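Local atomic coordinates of thioredoxin reductase (Clostridium acetobutylicum ATCC 824, PDB entry 6GNA), a protein that binds FAD and, as a ferredoxin-linked flavoenzyme independent of pyridine nucleotides, probably passes electrons from ferredoxin to thioredoxin. Residues S31-G36 / Q78-K83; A10-G15 / V108-G113. All blocks are in the same frame, centred on the assembly; numbering follows the deposited sequence.

Overall arrangement
Both interactions belong to one parallel five-stranded sheet of the Rossmann-type FAD-binding domain, whose strands run in the order 79-80, 32-35, 9-12, 108-110, 253-255. Interaction 1 pairs the outermost strand 79-80 with 32-35; interaction 2 pairs 9-12 with 108-110. Their centres lie about 9 Å apart, and strands 32-35 and 9-12 join them directly as neighbours, through probable hydrogen bonds such as Ile11 N to Ile33 O (2.9 Å). Along the chain, interaction 1 is nested inside the loop closed by interaction 2. All four segments end at FAD: 31-36 and 78-83 meet the adenine, while 10-15 and 108-113 reach its ribose, its adenine and the diphosphate.

Interaction 1: residues S31-G36 / Q78-K83; sequences SVIVFG and QIENVK. With FAD (flavin-adenine dinucleotide), chain B.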
ATOM      1  N   SER A  31     -14.328 -15.796  10.724  1.00 54.61           N
ATOM      2  CA  SER A  31     -13.290 -16.806  10.613  1.00 35.06           C
ATOM      3  C   SER A  31     -12.443 -16.548   9.373  1.00 41.20           C
ATOM      4  O   SER A  31     -12.962 -16.196   8.309  1.00 34.42           O
ATOM      5  CB  SER A  31     -13.937 -18.180  10.509  1.00 45.93           C
ATOM      6  OG  SER A  31     -14.896 -18.185   9.467  1.00 38.27           O
ATOM      7  N   VAL A  32     -11.131 -16.732   9.517  1.00 27.47           N
ATOM      8  CA  VAL A  32     -10.169 -16.487   8.452  1.00 27.14           C
ATOM      9  C   VAL A  32      -9.244 -17.689   8.358  1.00 23.95           C
ATOM     10  O   VAL A  32      -8.802 -18.222   9.379  1.00 29.38           O
ATOM     11  CB  VAL A  32      -9.348 -15.219   8.744  1.00 30.91           C
ATOM     12  CG1 VAL A  32      -8.336 -14.964   7.638  1.00 37.89           C
ATOM     13  CG2 VAL A  32     -10.268 -14.015   8.914  1.00 38.67           C
ATOM     14  N   ILE A  33      -8.962 -18.129   7.135  1.00 23.36           N
ATOM     15  CA  ILE A  33      -7.986 -19.187   6.890  1.00 23.06           C
ATOM     16  C   ILE A  33      -6.945 -18.635   5.931  1.00 20.84           C
ATOM     17  O   ILE A  33      -7.286 -17.942   4.967  1.00 21.89           O
ATOM     18  CB  ILE A  33      -8.641 -20.483   6.354  1.00 23.19           C
ATOM     19  CG1 ILE A  33      -7.593 -21.580   6.113  1.00 24.35           C
ATOM     20  CG2 ILE A  33      -9.425 -20.228   5.061  1.00 22.32           C
ATOM     21  CD1 ILE A  33      -8.168 -22.988   6.072  1.00 23.99           C
ATOM     22  N   VAL A  34      -5.677 -18.939   6.205  1.00 21.07           N
ATOM     23  CA  VAL A  34      -4.550 -18.467   5.406  1.00 19.93           C
ATOM     24  C   VAL A  34      -3.851 -19.690   4.834  1.00 19.06           C
ATOM     25  O   VAL A  34      -3.370 -20.546   5.590  1.00 22.13           O
ATOM     26  CB  VAL A  34      -3.557 -17.630   6.224  1.00 20.09           C
ATOM     27  CG1 VAL A  34      -2.480 -17.050   5.301  1.00 22.23           C
ATOM     28  CG2 VAL A  34      -4.273 -16.530   6.977  1.00 23.55           C
ATOM     29  N   PHE A  35      -3.808 -19.788   3.510  1.00 18.74           N
ATOM     30  CA  PHE A  35      -3.117 -20.873   2.827  1.00 20.04           C
ATOM     31  C   PHE A  35      -1.724 -20.420   2.428  1.00 21.57           C
ATOM     32  O   PHE A  35      -1.532 -19.266   2.035  1.00 21.42           O
ATOM     33  CB  PHE A  35      -3.860 -21.307   1.567  1.00 20.91           C
ATOM     34  CG  PHE A  35      -5.222 -21.842   1.831  1.00 20.78           C
ATOM     35  CD1 PHE A  35      -5.380 -23.133   2.270  1.00 21.71           C
ATOM     36  CD2 PHE A  35      -6.345 -21.058   1.653  1.00 20.74           C
ATOM     37  CE1 PHE A  35      -6.635 -23.636   2.516  1.00 23.08           C
ATOM     38  CE2 PHE A  35      -7.608 -21.565   1.895  1.00 22.41           C
ATOM     39  CZ  PHE A  35      -7.746 -22.853   2.337  1.00 24.72           C
ATOM     40  N   GLY A  36      -0.759 -21.323   2.522  1.00 20.70           N
ATOM     41  CA  GLY A  36       0.583 -20.999   2.082  1.00 23.42           C
ATOM     42  C   GLY A  36       1.622 -21.939   2.664  1.00 22.07           C
ATOM     43  O   GLY A  36       1.326 -23.075   3.032  1.00 26.46           O
ATOM     44  N   GLN A  78      -2.623 -19.191  12.124  1.00 31.11           N
ATOM     45  CA  GLN A  78      -1.834 -20.309  11.631  1.00 27.66           C
ATOM     46  C   GLN A  78      -1.915 -20.352  10.114  1.00 28.11           C
ATOM     47  O   GLN A  78      -2.879 -19.875   9.512  1.00 38.23           O
ATOM     48  CB  GLN A  78      -2.338 -21.632  12.205  1.00 33.08           C
ATOM     49  CG  GLN A  78      -2.161 -21.759  13.709  1.00 43.79           C
ATOM     50  CD  GLN A  78      -3.274 -21.091  14.493  1.00 80.78           C
ATOM     51  OE1 GLN A  78      -4.422 -21.038  14.045  1.00 73.61           O
ATOM     52  NE2 GLN A  78      -2.940 -20.574  15.670  1.00 79.34           N
ATOM     53  N   ILE A  79      -0.875 -20.892   9.501  1.00 25.21           N
ATOM     54  CA  ILE A  79      -0.827 -21.095   8.063  1.00 24.55           C
ATOM     55  C   ILE A  79      -1.268 -22.522   7.784  1.00 25.45           C
ATOM     56  O   ILE A  79      -0.715 -23.474   8.345  1.00 26.83           O
ATOM     57  CB  ILE A  79       0.586 -20.858   7.502  1.00 26.06           C
ATOM     58  CG1 ILE A  79       1.113 -19.458   7.872  1.00 29.58           C
ATOM     59  CG2 ILE A  79       0.598 -21.085   5.991  1.00 24.30           C
ATOM     60  CD1 ILE A  79       0.150 -18.336   7.640  1.00 30.32           C
ATOM     61  N   GLU A  80      -2.256 -22.669   6.910  1.00 22.96           N
ATOM     62  CA  GLU A  80      -2.646 -23.985   6.415  1.00 24.03           C
ATOM     63  C   GLU A  80      -1.698 -24.355   5.277  1.00 24.38           C
ATOM     64  O   GLU A  80      -1.751 -23.755   4.199  1.00 22.73           O
ATOM     65  CB  GLU A  80      -4.100 -23.965   5.948  1.00 25.93           C
ATOM     66  CG  GLU A  80      -4.668 -25.343   5.652  1.00 29.64           C
ATOM     67  CD  GLU A  80      -4.902 -26.164   6.907  1.00 58.90           C
ATOM     68  OE1 GLU A  80      -5.100 -25.562   7.985  1.00 40.86           O
ATOM     69  OE2 GLU A  80      -4.885 -27.412   6.814  1.00 65.82           O
ATOM     70  N   ASN A  81      -0.832 -25.347   5.527  1.00 25.55           N
ATOM     71  CA  ASN A  81       0.274 -25.697   4.627  1.00 23.73           C
ATOM     72  C   ASN A  81      -0.206 -26.640   3.523  1.00 24.60           C
ATOM     73  O   ASN A  81       0.132 -27.825   3.478  1.00 26.68           O
ATOM     74  CB  ASN A  81       1.409 -26.328   5.419  1.00 26.01           C
ATOM     75  CG  ASN A  81       2.661 -26.554   4.582  1.00 57.24           C
ATOM     76  OD1 ASN A  81       3.083 -25.682   3.823  1.00 57.33           O
ATOM     77  ND2 ASN A  81       3.262 -27.730   4.722  1.00 96.06           N
ATOM     78  N   VAL A  82      -1.000 -26.080   2.603  1.00 22.27           N
ATOM     79  CA  VAL A  82      -1.454 -26.779   1.405  1.00 23.14           C
ATOM     80  C   VAL A  82      -1.361 -25.825   0.225  1.00 22.00           C
ATOM     81  O   VAL A  82      -1.384 -24.602   0.376  1.00 22.75           O
ATOM     82  CB  VAL A  82      -2.888 -27.355   1.495  1.00 26.39           C
ATOM     83  CG1 VAL A  82      -2.996 -28.356   2.629  1.00 31.14           C
ATOM     84  CG2 VAL A  82      -3.927 -26.246   1.649  1.00 27.77           C
ATOM     85  N   LYS A  83      -1.273 -26.408  -0.962  1.00 19.39           N
ATOM     86  CA  LYS A  83      -1.279 -25.654  -2.209  1.00 19.10           C
ATOM     87  C   LYS A  83      -2.711 -25.492  -2.697  1.00 20.25           C
ATOM     88  O   LYS A  83      -3.447 -26.469  -2.820  1.00 22.28           O
ATOM     89  CB  LYS A  83      -0.447 -26.357  -3.287  1.00 19.89           C
ATOM     90  CG  LYS A  83      -0.451 -25.642  -4.645  1.00 21.03           C
ATOM     91  CD  LYS A  83       0.416 -26.350  -5.683  1.00 20.04           C
ATOM     92  CE  LYS A  83       0.408 -25.587  -7.009  1.00 21.95           C
ATOM     93  NZ  LYS A  83       1.168 -26.341  -8.057  1.00 23.72           N
TER
HETATM   94  PA  FAD B 300       5.385 -13.596  -1.939  1.00 17.29           P
HETATM   95  O1A FAD B 300       6.393 -12.966  -1.011  1.00 18.32           O
HETATM   96  O2A FAD B 300       5.868 -14.318  -3.173  1.00 19.55           O
HETATM   97  O5B FAD B 300       4.472 -14.611  -1.090  1.00 16.60           O
HETATM   98  C5B FAD B 300       3.746 -15.642  -1.748  1.00 20.64           C
HETATM   99  C4B FAD B 300       3.557 -16.824  -0.810  1.00 20.26           C
HETATM  100  O4B FAD B 300       2.294 -17.441  -1.062  1.00 21.29           O
HETATM  101  C3B FAD B 300       4.629 -17.877  -1.035  1.00 22.93           C
HETATM  102  O3B FAD B 300       5.106 -18.384   0.213  1.00 25.88           O
HETATM  103  C2B FAD B 300       3.930 -18.967  -1.815  1.00 22.58           C
HETATM  104  O2B FAD B 300       4.444 -20.266  -1.512  1.00 26.21           O
HETATM  105  C1B FAD B 300       2.480 -18.818  -1.390  1.00 20.83           C
HETATM  106  N9A FAD B 300       1.568 -19.224  -2.481  1.00 19.11           N
HETATM  107  C8A FAD B 300       1.542 -18.720  -3.729  1.00 20.38           C
HETATM  108  N7A FAD B 300       0.578 -19.327  -4.466  1.00 20.78           N
HETATM  109  C5A FAD B 300      -0.023 -20.238  -3.681  1.00 19.12           C
HETATM  110  C6A FAD B 300      -1.116 -21.223  -3.827  1.00 19.69           C
HETATM  111  N6A FAD B 300      -1.781 -21.359  -4.998  1.00 19.84           N
HETATM  112  N1A FAD B 300      -1.426 -21.978  -2.752  1.00 19.14           N
HETATM  113  C2A FAD B 300      -0.779 -21.860  -1.578  1.00 21.41           C
HETATM  114  N3A FAD B 300       0.221 -20.985  -1.380  1.00 21.65           N
HETATM  115  C4A FAD B 300       0.635 -20.166  -2.374  1.00 19.14           C
HETATM  116  N1  FAD B 300      11.301  -6.004  -1.662  1.00 20.20           N
HETATM  117  C2  FAD B 300      11.573  -4.884  -0.947  1.00 20.32           C
HETATM  118  O2  FAD B 300      10.660  -4.049  -0.775  1.00 20.67           O
HETATM  119  N3  FAD B 300      12.781  -4.629  -0.415  1.00 20.30           N
HETATM  120  C4  FAD B 300      13.808  -5.476  -0.556  1.00 21.67           C
HETATM  121  O4  FAD B 300      14.921  -5.219  -0.053  1.00 23.78           O
HETATM  122  C4X FAD B 300      13.596  -6.725  -1.325  1.00 21.38           C
HETATM  123  N5  FAD B 300      14.585  -7.626  -1.508  1.00 23.64           N
HETATM  124  C5X FAD B 300      14.366  -8.758  -2.212  1.00 24.23           C
HETATM  125  C6  FAD B 300      15.400  -9.670  -2.387  1.00 25.34           C
HETATM  126  C7  FAD B 300      15.187 -10.838  -3.109  1.00 26.72           C
HETATM  127  C7M FAD B 300      16.308 -11.824  -3.298  1.00 27.33           C
HETATM  128  C8  FAD B 300      13.850 -11.114  -3.695  1.00 24.31           C
HETATM  129  C8M FAD B 300      13.615 -12.378  -4.479  1.00 25.33           C
HETATM  130  C9  FAD B 300      12.815 -10.206  -3.522  1.00 22.01           C
HETATM  131  C9A FAD B 300      13.025  -9.038  -2.801  1.00 22.61           C
HETATM  132  N10 FAD B 300      11.981  -8.105  -2.631  1.00 20.78           N
HETATM  133  C10 FAD B 300      12.241  -6.947  -1.876  1.00 20.81           C
HETATM  134  C1' FAD B 300      10.648  -8.354  -3.187  1.00 19.03           C
HETATM  135  C2' FAD B 300       9.698  -8.779  -2.081  1.00 19.72           C
HETATM  136  O2' FAD B 300      10.179 -10.004  -1.519  1.00 20.28           O
HETATM  137  C3' FAD B 300       8.291  -8.987  -2.626  1.00 19.08           C
HETATM  138  O3' FAD B 300       7.792  -7.757  -3.157  1.00 19.12           O
HETATM  139  C4' FAD B 300       7.354  -9.483  -1.536  1.00 18.44           C
HETATM  140  O4' FAD B 300       7.848 -10.719  -1.006  1.00 19.23           O
HETATM  141  C5' FAD B 300       5.944  -9.675  -2.081  1.00 16.32           C
HETATM  142  O5' FAD B 300       5.226 -10.506  -1.180  1.00 16.51           O
HETATM  143  P   FAD B 300       3.837 -11.198  -1.589  1.00 17.06           P
HETATM  144  O1P FAD B 300       3.156 -11.661  -0.325  1.00 18.12           O
HETATM  145  O2P FAD B 300       3.079 -10.340  -2.570  1.00 17.62           O
HETATM  146  O3P FAD B 300       4.321 -12.486  -2.431  1.00 17.33           O
HETATM  147  O   HOH W   1      -5.220 -20.346   8.787  1.00 33.46           O
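Phe35 and Glu80 lie side by side and point the same way from paired positions at the edge of the parallel sheet in the Rossmann-type FAD-binding domain. Strand 32-35 here takes up the short, weakly bonded outer strand 79-80, and the CA atoms of Phe35 and Glu80 are 4.8 Å apart. Two backbone bonds fix the pairing: Glu80 N donates to Val34 O (2.7 Å) and Gly36 N donates to Glu80 O, the latter donor tilted 33° from the carbonyl plane. Beside them, a water accepts from Val34 N and donates to Gln78 O.

On one face of the sheet, the Phe35 ring meets CB and CG of Glu80 obliquely, its plane turned 76° from that of the carboxylate. With CG of Glu80 set opposite the backbone N (chi1 -170°), this methylene is carried alongside CD1 and CE1 of the ring; the bend at chi2 then turns the carboxylate out of that line. Val82 CG2 reaches the same CD1 corner obliquely from across the ring plane, 3.5 Å from Phe35 CD1. Ile33 CG1 sits 4.0 Å above one ring face, offset toward the rim, and Tyr103 of strand 102-105 meets Phe35 edge-to-face.

Val34 and Ile79 occupy the other face, which helix 16-25 covers through Ala22 and Leu19. Their side chains cross at an angle, with Val34 CG1 3.7 Å from Ile79 CD1. Ile79 divides its branches: while CD1 goes to Val34, CG2, opposite the backbone N, lies against the Gly36 peptide, 3.6 Å from Gly36 C. Beyond the strands both segments enter the FAD pocket at the adenine, where Gly36 CA is 3.5 Å from FAD N3A and Val82 O is 3.4 Å from FAD C2A.

Interaction 2: residues A10-G15 / V108-G113; sequences AIIGSG and VILAMG. With FAD (flavin-adenine dinucleotide), chain B.
Ile12 uses both its backbone N and O to pair with segment 108-113, at the C-terminal end of a parallel strand pair in the Rossmann-type FAD-binding domain. The axes of strands 10-12 and 108-110 approach to 4.7 Å at 14°. Ile109 is gripped in the same way from the partner strand: its N donates to Ala10 O, and its O accepts from Ile12 N over 2.8 Å, with an angle of 171° at the hydrogen. The third bond, Ala111 N to Ile12 O, is more bent (133°), its donor standing above the carbonyl plane as the strands give way to loops.

Those loops bring Gly13 and Gly15, the first two glycines of a GxGxxG sequence, to the cofactor. Gly15 occupies the N-cap position of helix 16-25. A water donates to both Ala111 O and FAD O1P and accepts a weak bond from Gly15 N, thereby linking both segments to the diphosphate. Ser14 N gives a weak bond to FAD O4B, whereas Ser14 OG is satisfied by Ser37 N and Leu40 O.

Apolar contacts flank the backbone bonds. Ile12 sends CG1 to Val108 CG1 (3.8 Å) and Leu110 CD2, and its CG2 to Met112 CG at 4.0 Å. On the opposite face, Ile11 and Ile109 run alongside each other toward helix 16-25. The bend of Met112 at chi2 brings SD beside Ile12, near its O and CG2, while CB and CG border the adenine, each 3.4 Å from FAD N7A.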
ATOM      1  N   ALA A  10     -10.878 -16.346   2.985  1.00 23.00           N
ATOM      2  CA  ALA A  10      -9.739 -17.182   2.650  1.00 20.39           C
ATOM      3  C   ALA A  10      -8.668 -16.326   1.994  1.00 20.07           C
ATOM      4  O   ALA A  10      -8.947 -15.583   1.047  1.00 21.76           O
ATOM      5  CB  ALA A  10     -10.133 -18.338   1.717  1.00 20.17           C
ATOM      6  N   ILE A  11      -7.447 -16.428   2.516  1.00 18.79           N
ATOM      7  CA  ILE A  11      -6.296 -15.685   2.026  1.00 17.31           C
ATOM      8  C   ILE A  11      -5.388 -16.686   1.322  1.00 18.43           C
ATOM      9  O   ILE A  11      -4.978 -17.674   1.927  1.00 18.64           O
ATOM     10  CB  ILE A  11      -5.587 -14.967   3.189  1.00 17.17           C
ATOM     11  CG1 ILE A  11      -6.515 -13.910   3.800  1.00 18.07           C
ATOM     12  CG2 ILE A  11      -4.260 -14.372   2.743  1.00 20.06           C
ATOM     13  CD1 ILE A  11      -6.093 -13.426   5.156  1.00 19.39           C
ATOM     14  N   ILE A  12      -5.075 -16.430   0.057  1.00 16.98           N
ATOM     15  CA  ILE A  12      -4.340 -17.374  -0.783  1.00 16.74           C
ATOM     16  C   ILE A  12      -2.901 -16.886  -0.867  1.00 19.40           C
ATOM     17  O   ILE A  12      -2.514 -16.170  -1.788  1.00 19.34           O
ATOM     18  CB  ILE A  12      -4.959 -17.525  -2.173  1.00 18.97           C
ATOM     19  CG1 ILE A  12      -6.500 -17.589  -2.134  1.00 20.24           C
ATOM     20  CG2 ILE A  12      -4.346 -18.735  -2.869  1.00 21.33           C
ATOM     21  CD1 ILE A  12      -7.068 -18.689  -1.278  1.00 21.59           C
ATOM     22  N   GLY A  13      -2.104 -17.277   0.108  1.00 18.66           N
ATOM     23  CA  GLY A  13      -0.703 -16.887   0.178  1.00 19.53           C
ATOM     24  C   GLY A  13      -0.335 -16.423   1.569  1.00 18.95           C
ATOM     25  O   GLY A  13      -1.135 -15.798   2.274  1.00 19.85           O
ATOM     26  N   SER A  14       0.909 -16.714   1.959  1.00 19.41           N
ATOM     27  CA  SER A  14       1.411 -16.543   3.316  1.00 19.01           C
ATOM     28  C   SER A  14       2.612 -15.604   3.356  1.00 18.08           C
ATOM     29  O   SER A  14       3.370 -15.618   4.319  1.00 19.33           O
ATOM     30  CB  SER A  14       1.785 -17.903   3.910  1.00 21.67           C
ATOM     31  OG  SER A  14       2.694 -18.581   3.049  1.00 22.83           O
ATOM     32  N   GLY A  15       2.834 -14.845   2.293  1.00 16.64           N
ATOM     33  CA  GLY A  15       3.894 -13.873   2.268  1.00 17.50           C
ATOM     34  C   GLY A  15       3.440 -12.566   2.875  1.00 16.18           C
ATOM     35  O   GLY A  15       2.351 -12.457   3.445  1.00 17.99           O
ATOM     36  N   VAL A 108     -12.462 -14.012  -0.861  1.00 22.84           N
ATOM     37  CA  VAL A 108     -11.132 -14.537  -1.147  1.00 21.41           C
ATOM     38  C   VAL A 108     -10.191 -13.358  -1.350  1.00 20.54           C
ATOM     39  O   VAL A 108     -10.562 -12.374  -1.998  1.00 21.76           O
ATOM     40  CB  VAL A 108     -11.135 -15.445  -2.393  1.00 23.01           C
ATOM     41  CG1 VAL A 108      -9.731 -15.749  -2.863  1.00 25.38           C
ATOM     42  CG2 VAL A 108     -11.893 -16.735  -2.105  1.00 24.22           C
ATOM     43  N   ILE A 109      -8.980 -13.455  -0.793  1.00 19.67           N
ATOM     44  CA  ILE A 109      -7.917 -12.479  -1.037  1.00 20.11           C
ATOM     45  C   ILE A 109      -6.758 -13.227  -1.693  1.00 18.73           C
ATOM     46  O   ILE A 109      -6.118 -14.071  -1.065  1.00 19.62           O
ATOM     47  CB  ILE A 109      -7.469 -11.776   0.248  1.00 19.88           C
ATOM     48  CG1 ILE A 109      -8.649 -11.037   0.897  1.00 19.44           C
ATOM     49  CG2 ILE A 109      -6.335 -10.779  -0.059  1.00 20.70           C
ATOM     50  CD1 ILE A 109      -8.336 -10.454   2.258  1.00 20.86           C
ATOM     51  N   LEU A 110      -6.505 -12.924  -2.955  1.00 19.40           N
ATOM     52  CA  LEU A 110      -5.407 -13.540  -3.687  1.00 18.78           C
ATOM     53  C   LEU A 110      -4.118 -12.835  -3.300  1.00 18.52           C
ATOM     54  O   LEU A 110      -3.995 -11.622  -3.470  1.00 19.15           O
ATOM     55  CB  LEU A 110      -5.661 -13.379  -5.189  1.00 19.50           C
ATOM     56  CG  LEU A 110      -6.982 -13.960  -5.707  1.00 20.51           C
ATOM     57  CD1 LEU A 110      -7.163 -13.684  -7.171  1.00 24.47           C
ATOM     58  CD2 LEU A 110      -7.011 -15.476  -5.457  1.00 20.16           C
ATOM     59  N   ALA A 111      -3.135 -13.612  -2.893  1.00 17.94           N
ATOM     60  CA  ALA A 111      -1.876 -13.071  -2.385  1.00 19.12           C
ATOM     61  C   ALA A 111      -0.738 -13.998  -2.756  1.00 17.65           C
ATOM     62  O   ALA A 111       0.163 -14.264  -1.955  1.00 17.43           O
ATOM     63  CB  ALA A 111      -1.939 -12.802  -0.879  1.00 19.84           C
ATOM     64  N   MET A 112      -0.762 -14.493  -3.998  1.00 18.04           N
ATOM     65  CA  MET A 112       0.115 -15.581  -4.403  1.00 19.25           C
ATOM     66  C   MET A 112       1.519 -15.131  -4.768  1.00 20.26           C
ATOM     67  O   MET A 112       2.366 -15.988  -5.060  1.00 19.63           O
ATOM     68  CB  MET A 112      -0.458 -16.309  -5.629  1.00 20.66           C
ATOM     69  CG  MET A 112      -1.764 -17.037  -5.415  1.00 21.04           C
ATOM     70  SD  MET A 112      -3.201 -16.012  -5.623  1.00 20.69           S
ATOM     71  CE  MET A 112      -3.137 -15.636  -7.387  1.00 23.59           C
ATOM     72  N   GLY A 113       1.751 -13.826  -4.834  1.00 18.69           N
ATOM     73  CA  GLY A 113       3.046 -13.324  -5.253  1.00 19.50           C
ATOM     74  C   GLY A 113       3.110 -13.362  -6.775  1.00 20.15           C
ATOM     75  O   GLY A 113       2.110 -13.645  -7.438  1.00 21.33           O
TER
HETATM   76  PA  FAD B 300       5.385 -13.596  -1.939  1.00 17.29           P
HETATM   77  O1A FAD B 300       6.393 -12.966  -1.011  1.00 18.32           O
HETATM   78  O2A FAD B 300       5.868 -14.318  -3.173  1.00 19.55           O
HETATM   79  O5B FAD B 300       4.472 -14.611  -1.090  1.00 16.60           O
HETATM   80  C5B FAD B 300       3.746 -15.642  -1.748  1.00 20.64           C
HETATM   81  C4B FAD B 300       3.557 -16.824  -0.810  1.00 20.26           C
HETATM   82  O4B FAD B 300       2.294 -17.441  -1.062  1.00 21.29           O
HETATM   83  C3B FAD B 300       4.629 -17.877  -1.035  1.00 22.93           C
HETATM   84  O3B FAD B 300       5.106 -18.384   0.213  1.00 25.88           O
HETATM   85  C2B FAD B 300       3.930 -18.967  -1.815  1.00 22.58           C
HETATM   86  O2B FAD B 300       4.444 -20.266  -1.512  1.00 26.21           O
HETATM   87  C1B FAD B 300       2.480 -18.818  -1.390  1.00 20.83           C
HETATM   88  N9A FAD B 300       1.568 -19.224  -2.481  1.00 19.11           N
HETATM   89  C8A FAD B 300       1.542 -18.720  -3.729  1.00 20.38           C
HETATM   90  N7A FAD B 300       0.578 -19.327  -4.466  1.00 20.78           N
HETATM   91  C5A FAD B 300      -0.023 -20.238  -3.681  1.00 19.12           C
HETATM   92  C6A FAD B 300      -1.116 -21.223  -3.827  1.00 19.69           C
HETATM   93  N6A FAD B 300      -1.781 -21.359  -4.998  1.00 19.84           N
HETATM   94  N1A FAD B 300      -1.426 -21.978  -2.752  1.00 19.14           N
HETATM   95  C2A FAD B 300      -0.779 -21.860  -1.578  1.00 21.41           C
HETATM   96  N3A FAD B 300       0.221 -20.985  -1.380  1.00 21.65           N
HETATM   97  C4A FAD B 300       0.635 -20.166  -2.374  1.00 19.14           C
HETATM   98  N1  FAD B 300      11.301  -6.004  -1.662  1.00 20.20           N
HETATM   99  C2  FAD B 300      11.573  -4.884  -0.947  1.00 20.32           C
HETATM  100  O2  FAD B 300      10.660  -4.049  -0.775  1.00 20.67           O
HETATM  101  N3  FAD B 300      12.781  -4.629  -0.415  1.00 20.30           N
HETATM  102  C4  FAD B 300      13.808  -5.476  -0.556  1.00 21.67           C
HETATM  103  O4  FAD B 300      14.921  -5.219  -0.053  1.00 23.78           O
HETATM  104  C4X FAD B 300      13.596  -6.725  -1.325  1.00 21.38           C
HETATM  105  N5  FAD B 300      14.585  -7.626  -1.508  1.00 23.64           N
HETATM  106  C5X FAD B 300      14.366  -8.758  -2.212  1.00 24.23           C
HETATM  107  C6  FAD B 300      15.400  -9.670  -2.387  1.00 25.34           C
HETATM  108  C7  FAD B 300      15.187 -10.838  -3.109  1.00 26.72           C
HETATM  109  C7M FAD B 300      16.308 -11.824  -3.298  1.00 27.33           C
HETATM  110  C8  FAD B 300      13.850 -11.114  -3.695  1.00 24.31           C
HETATM  111  C8M FAD B 300      13.615 -12.378  -4.479  1.00 25.33           C
HETATM  112  C9  FAD B 300      12.815 -10.206  -3.522  1.00 22.01           C
HETATM  113  C9A FAD B 300      13.025  -9.038  -2.801  1.00 22.61           C
HETATM  114  N10 FAD B 300      11.981  -8.105  -2.631  1.00 20.78           N
HETATM  115  C10 FAD B 300      12.241  -6.947  -1.876  1.00 20.81           C
HETATM  116  C1' FAD B 300      10.648  -8.354  -3.187  1.00 19.03           C
HETATM  117  C2' FAD B 300       9.698  -8.779  -2.081  1.00 19.72           C
HETATM  118  O2' FAD B 300      10.179 -10.004  -1.519  1.00 20.28           O
HETATM  119  C3' FAD B 300       8.291  -8.987  -2.626  1.00 19.08           C
HETATM  120  O3' FAD B 300       7.792  -7.757  -3.157  1.00 19.12           O
HETATM  121  C4' FAD B 300       7.354  -9.483  -1.536  1.00 18.44           C
HETATM  122  O4' FAD B 300       7.848 -10.719  -1.006  1.00 19.23           O
HETATM  123  C5' FAD B 300       5.944  -9.675  -2.081  1.00 16.32           C
HETATM  124  O5' FAD B 300       5.226 -10.506  -1.180  1.00 16.51           O
HETATM  125  P   FAD B 300       3.837 -11.198  -1.589  1.00 17.06           P
HETATM  126  O1P FAD B 300       3.156 -11.661  -0.325  1.00 18.12           O
HETATM  127  O2P FAD B 300       3.079 -10.340  -2.570  1.00 17.62           O
HETATM  128  O3P FAD B 300       4.321 -12.486  -2.431  1.00 17.33           O
HETATM  129  O   HOH W   2       1.276 -13.370   0.397  1.00 17.56           O